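Local coordinates for DUF192 domain-containing protein (Novosphingobium aromaticivorans, PDB 3M7A), which is of unknown function but belongs to the uncharacterised DUF192 (COG1430) family, and its natural precursor probably carries a lipoprotein-type signal sequence, at residues A[39-44]-A[63-68]; A[20-25]-A[35-40]. One frame throughout, in Å; residues are numbered along the deposited sequence.

Contact 1: residues A[39-44]-A[63-68]; sequences ELARTS and MIFLRN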
# COMPACT_ATOMS: atom_id res chain seq x y z
N GLU A 39 -7.43 0.82 -3.28
CA GLU A 39 -7.98 2.17 -3.33
C GLU A 39 -6.85 3.16 -3.61
O GLU A 39 -5.79 3.05 -2.98
CB GLU A 39 -8.60 2.51 -1.99
CG GLU A 39 -9.96 1.84 -1.77
CD GLU A 39 -10.38 2.00 -0.33
OE1 GLU A 39 -11.00 3.04 -0.02
OE2 GLU A 39 -10.02 1.14 0.53
N LEU A 40 -7.10 4.16 -4.46
CA LEU A 40 -6.09 5.11 -4.86
C LEU A 40 -6.32 6.43 -4.13
O LEU A 40 -7.32 7.12 -4.36
CB LEU A 40 -6.16 5.31 -6.38
CG LEU A 40 -5.00 6.02 -7.08
CD1 LEU A 40 -5.22 5.97 -8.60
CD2 LEU A 40 -4.86 7.46 -6.59
N ALA A 41 -5.39 6.74 -3.24
CA ALA A 41 -5.41 8.01 -2.51
C ALA A 41 -4.38 8.91 -3.17
O ALA A 41 -3.20 8.58 -3.22
CB ALA A 41 -5.04 7.78 -1.05
N ARG A 42 -4.85 10.05 -3.66
CA ARG A 42 -3.97 10.97 -4.38
C ARG A 42 -3.78 12.33 -3.73
O ARG A 42 -2.66 12.81 -3.59
CB ARG A 42 -4.45 11.20 -5.80
CG ARG A 42 -3.33 11.65 -6.65
CD ARG A 42 -3.66 11.81 -8.05
NE ARG A 42 -3.85 10.61 -8.86
CZ ARG A 42 -2.91 9.95 -9.56
NH1 ARG A 42 -1.61 10.24 -9.44
NH2 ARG A 42 -3.28 9.01 -10.39
N THR A 43 -4.86 13.00 -3.34
CA THR A 43 -4.70 14.33 -2.77
C THR A 43 -4.02 14.23 -1.41
O THR A 43 -4.07 13.17 -0.76
CB THR A 43 -6.02 15.08 -2.63
OG1 THR A 43 -6.79 14.45 -1.59
CG2 THR A 43 -6.82 15.16 -3.93
N SER A 44 -3.45 15.33 -0.95
CA SER A 44 -2.84 15.33 0.37
C SER A 44 -3.86 14.93 1.44
O SER A 44 -3.53 14.19 2.36
CB SER A 44 -2.21 16.68 0.70
OG SER A 44 -1.18 17.02 -0.20
N MSE A 63 -4.37 -0.15 -0.05
CA MSE A 63 -4.54 1.25 -0.44
C MSE A 63 -3.20 1.71 -0.99
O MSE A 63 -2.16 1.49 -0.36
CB MSE A 63 -4.98 2.14 0.71
CG MSE A 63 -5.20 3.60 0.32
SE MSE A 63 -6.00 4.70 1.65
CE MSE A 63 -7.86 4.18 1.36
N ILE A 64 -3.23 2.33 -2.16
CA ILE A 64 -2.05 2.88 -2.82
C ILE A 64 -2.14 4.41 -2.76
O ILE A 64 -3.17 5.00 -3.12
CB ILE A 64 -1.90 2.31 -4.28
CG1 ILE A 64 -0.60 2.79 -4.95
CG2 ILE A 64 -3.08 2.65 -5.16
CD1 ILE A 64 0.63 2.08 -4.49
N PHE A 65 -1.06 5.03 -2.31
CA PHE A 65 -0.93 6.45 -2.12
C PHE A 65 0.05 6.93 -3.18
O PHE A 65 1.21 6.51 -3.17
CB PHE A 65 -0.36 6.75 -0.73
CG PHE A 65 -1.19 6.26 0.45
CD1 PHE A 65 -1.33 4.92 0.72
CD2 PHE A 65 -1.76 7.17 1.34
CE1 PHE A 65 -2.07 4.51 1.81
CE2 PHE A 65 -2.49 6.75 2.43
CZ PHE A 65 -2.63 5.42 2.68
N LEU A 66 -0.39 7.75 -4.13
CA LEU A 66 0.43 8.17 -5.27
C LEU A 66 0.80 9.62 -5.07
O LEU A 66 -0.07 10.47 -4.87
CB LEU A 66 -0.29 7.98 -6.61
CG LEU A 66 -0.57 6.55 -7.01
CD1 LEU A 66 -1.22 6.54 -8.41
CD2 LEU A 66 0.69 5.65 -6.93
N ARG A 67 2.10 9.88 -5.10
CA ARG A 67 2.61 11.15 -4.64
C ARG A 67 3.33 11.93 -5.70
O ARG A 67 4.21 11.44 -6.36
CB ARG A 67 3.56 10.94 -3.48
CG ARG A 67 2.87 10.24 -2.33
CD ARG A 67 3.83 9.80 -1.27
NE ARG A 67 4.59 10.88 -0.65
CZ ARG A 67 4.12 11.70 0.27
NH1 ARG A 67 2.87 11.63 0.69
NH2 ARG A 67 4.91 12.61 0.81
N ASN A 68 2.94 13.18 -5.83
CA ASN A 68 3.59 14.11 -6.74
C ASN A 68 3.40 15.52 -6.19
O ASN A 68 2.27 16.00 -6.12
CB ASN A 68 3.04 14.02 -8.17
CG ASN A 68 3.87 14.82 -9.16
OD1 ASN A 68 4.77 15.58 -8.76
ND2 ASN A 68 3.59 14.67 -10.44
O HOH W 1 -0.27 11.96 -7.21
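Glu39, Leu40 and Ala41 pair in parallel with Met63, Ile64 and Phe65. This is the parallel strand pair of a beta-alpha-beta unit made of strand 32-41, helix 44-49 and strand 61-66.

Three backbone hydrogen bonds join the strands. Ile64 N reaches Glu39 O at 2.8 Å, and Ala41 N reaches Ile64 O at 2.8 Å. Leu66 N closes the series on Ala41 O at 3.1 Å. Glu39 O, Ile64 O and Ala41 O each also receive a CA-H contact from the facing strand.

The apolar contacts divide by face. Glu39, Ala41, Met63 and Phe65 lie on one side of the sheet. Ala41 CB meets the Phe65 ring obliquely at CD2 and also lies near the selenium of Met63, which is built as selenomethionine. Met63 keeps CG anti to its backbone nitrogen (chi1 -178°) and bends at chi3 (-81°), which lays its terminal methyl against the Glu39 carboxylate, CE to OE1 3.6 Å. OE1 of the buried Glu39 has polar partners elsewhere: a hydrogen bond with Ser18 and a salt bridge with Arg54. On the other side of the sheet, Leu40 and Ile64 are each modelled in two conformers. In one of them, Leu40 CB packs on Ile64 CG2, and Leu40 and Leu66 cross at about a right angle.

Strand pairing ends as the chain enters the loop to helix 44-49. There Arg42 N bonds Glu46 OE1, and Thr43 sits at the N-cap with OG1 on Glu46 N. The Arg42 chain bends at chi3 (-73°), which turns one guanidinium face to Leu66 CD1, 3.8 Å from Arg42 NH2. A water sits in the guanidinium plane at its edge. It accepts from Arg42 NH1 at 3.1 Å and donates to Leu66 O at 2.8 Å.

Contact 2: residues A[20-25]-A[35-40]; sequences LQIVPV and VFRSEL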
# COMPACT_ATOMS: atom_id res chain seq x y z
N LEU A 20 -13.25 6.04 -3.60
CA LEU A 20 -11.98 6.12 -4.29
C LEU A 20 -11.95 5.08 -5.44
O LEU A 20 -12.59 4.04 -5.39
CB LEU A 20 -10.83 5.89 -3.33
CG LEU A 20 -10.65 6.91 -2.21
CD1 LEU A 20 -9.58 6.44 -1.22
CD2 LEU A 20 -10.25 8.29 -2.74
N GLN A 21 -11.19 5.38 -6.47
CA GLN A 21 -10.94 4.43 -7.52
C GLN A 21 -10.19 3.24 -6.93
O GLN A 21 -9.31 3.42 -6.09
CB GLN A 21 -10.08 5.07 -8.62
CG GLN A 21 -10.02 4.24 -9.86
CD GLN A 21 -9.11 4.77 -10.97
OE1 GLN A 21 -9.08 4.19 -12.06
NE2 GLN A 21 -8.36 5.84 -10.70
N ILE A 22 -10.50 2.03 -7.38
CA ILE A 22 -9.75 0.83 -7.05
C ILE A 22 -9.00 0.39 -8.30
O ILE A 22 -9.59 0.22 -9.36
CB ILE A 22 -10.69 -0.32 -6.59
CG1 ILE A 22 -11.47 0.07 -5.33
CG2 ILE A 22 -9.93 -1.63 -6.40
CD1 ILE A 22 -12.65 -0.85 -5.04
N VAL A 23 -7.69 0.22 -8.15
CA VAL A 23 -6.83 -0.15 -9.25
C VAL A 23 -5.98 -1.34 -8.86
O VAL A 23 -5.60 -1.50 -7.70
CB VAL A 23 -5.93 1.05 -9.69
CG1 VAL A 23 -6.80 2.25 -10.15
CG2 VAL A 23 -4.95 1.44 -8.58
N PRO A 24 -5.61 -2.17 -9.83
CA PRO A 24 -4.70 -3.29 -9.52
C PRO A 24 -3.27 -2.80 -9.31
O PRO A 24 -2.76 -1.99 -10.10
CB PRO A 24 -4.80 -4.17 -10.76
CG PRO A 24 -5.18 -3.23 -11.84
CD PRO A 24 -6.10 -2.24 -11.21
N VAL A 25 -2.62 -3.28 -8.25
CA VAL A 25 -1.22 -2.96 -7.94
C VAL A 25 -0.49 -4.28 -7.81
O VAL A 25 -0.99 -5.18 -7.15
CB VAL A 25 -1.09 -2.15 -6.63
CG1 VAL A 25 0.38 -1.91 -6.29
CG2 VAL A 25 -1.88 -0.85 -6.72
N VAL A 35 -0.63 -9.43 -6.06
CA VAL A 35 -1.60 -8.51 -6.65
C VAL A 35 -2.57 -8.02 -5.58
O VAL A 35 -3.12 -8.82 -4.84
CB VAL A 35 -2.44 -9.21 -7.78
CG1 VAL A 35 -3.39 -8.20 -8.42
CG2 VAL A 35 -1.53 -9.82 -8.81
N PHE A 36 -2.76 -6.70 -5.49
CA PHE A 36 -3.66 -6.07 -4.54
C PHE A 36 -4.62 -5.16 -5.28
O PHE A 36 -4.18 -4.26 -5.98
CB PHE A 36 -2.88 -5.29 -3.49
CG PHE A 36 -1.88 -6.14 -2.77
CD1 PHE A 36 -2.25 -6.93 -1.71
CD2 PHE A 36 -0.55 -6.19 -3.19
CE1 PHE A 36 -1.34 -7.73 -1.04
CE2 PHE A 36 0.38 -7.01 -2.55
CZ PHE A 36 -0.01 -7.76 -1.46
N ARG A 37 -5.92 -5.33 -5.07
CA ARG A 37 -6.91 -4.38 -5.55
C ARG A 37 -6.91 -3.21 -4.56
O ARG A 37 -7.35 -3.37 -3.42
CB ARG A 37 -8.30 -5.01 -5.61
CG ARG A 37 -8.48 -6.20 -6.50
CD ARG A 37 -8.39 -5.87 -7.91
NE ARG A 37 -9.41 -4.91 -8.35
CZ ARG A 37 -9.52 -4.46 -9.60
NH1 ARG A 37 -8.65 -4.88 -10.54
NH2 ARG A 37 -10.46 -3.55 -9.90
N SER A 38 -6.41 -2.06 -5.00
CA SER A 38 -6.06 -0.99 -4.09
C SER A 38 -6.84 0.29 -4.34
O SER A 38 -6.87 0.80 -5.44
CB SER A 38 -4.55 -0.72 -4.23
OG SER A 38 -3.80 -1.87 -3.95
N GLU A 39 -7.43 0.82 -3.28
CA GLU A 39 -7.98 2.17 -3.33
C GLU A 39 -6.85 3.16 -3.61
O GLU A 39 -5.79 3.05 -2.98
CB GLU A 39 -8.60 2.51 -1.99
CG GLU A 39 -9.96 1.84 -1.77
CD GLU A 39 -10.38 2.00 -0.33
OE1 GLU A 39 -11.00 3.04 -0.02
OE2 GLU A 39 -10.02 1.14 0.53
N LEU A 40 -7.10 4.16 -4.46
CA LEU A 40 -6.09 5.11 -4.86
C LEU A 40 -6.32 6.43 -4.13
O LEU A 40 -7.32 7.12 -4.36
CB LEU A 40 -6.16 5.31 -6.38
CG LEU A 40 -5.00 6.02 -7.08
CD1 LEU A 40 -5.22 5.97 -8.60
CD2 LEU A 40 -4.86 7.46 -6.59
O HOH W 2 -9.27 7.65 -6.17
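Phe36 O is gripped twice. Val25 N donates to it across the strands at 2.9 Å, and Ser38 OG adds a weak bond from two residues along. The Ser38 side chain also packs on Val25, with OG 3.5 Å from CG2.

Val25 N and O both bond Phe36, and Val23 N and O both bond Ser38. These are the hydrogen-bonded antiparallel pairs. Within the second, Val23 N meets Ser38 O nearly straight at its hydrogen (167°), although the donor is tilted 33° from the carbonyl plane. At the far end Leu40 N bonds Gln21 O at 2.8 Å with a more bent angle. A water joins Gln21 N to Leu40 O, standing in for a second direct bond between these two residues, and Leu20 CD2 packs on the same Leu40 O at 3.5 Å.

The non-hydrogen-bonded pairs, Ile22 with Glu39 and Pro24 with Arg37, put their side chains on the face opposite Val23, Val25, Phe36 and Ser38. Pro24 has no N-H, and none is needed toward Arg37 in such a pair. Arg37 bends at chi2 and chi3 (-60° for the latter), which carries its guanidinium back across the neighbouring strand. Pro24 N lies over one face of the group, and NH1 comes 3.7 Å from Pro24 CD. Ile22 CG2 touches Arg37 CB at 3.8 Å. The guanidinium is held by the carbonyls of Ala7, Ala10 and Ala11, so it ties the N-terminal segment to the sheet.

Phe36 and Ser38 face Leu120 of strand 118-123. The whole is a twisted antiparallel beta hairpin, strand 21-29 with strand 32-41.

How the contacts relate
From the N terminus, strand 21-29 turns tightly into strand 32-41, and contact 2 closes that hairpin. The chain leaves strand 32-41 through helix 44-49 and a long connection, and contact 1 closes this larger loop when strand 61-66 returns. The two loops follow one another; neither nests in the other. Glu39 and Leu40 belong to both contacts. Strand 32-41 is therefore central, with an antiparallel neighbour on one edge and a parallel one on the other. In one of its two conformers Ile64 touches Ser38 CB through CG2, while Met63 CE meets Leu20 CD1. Strand 61-66 next pairs with strand 118-123, which joins this region to the rest of the mixed sheet.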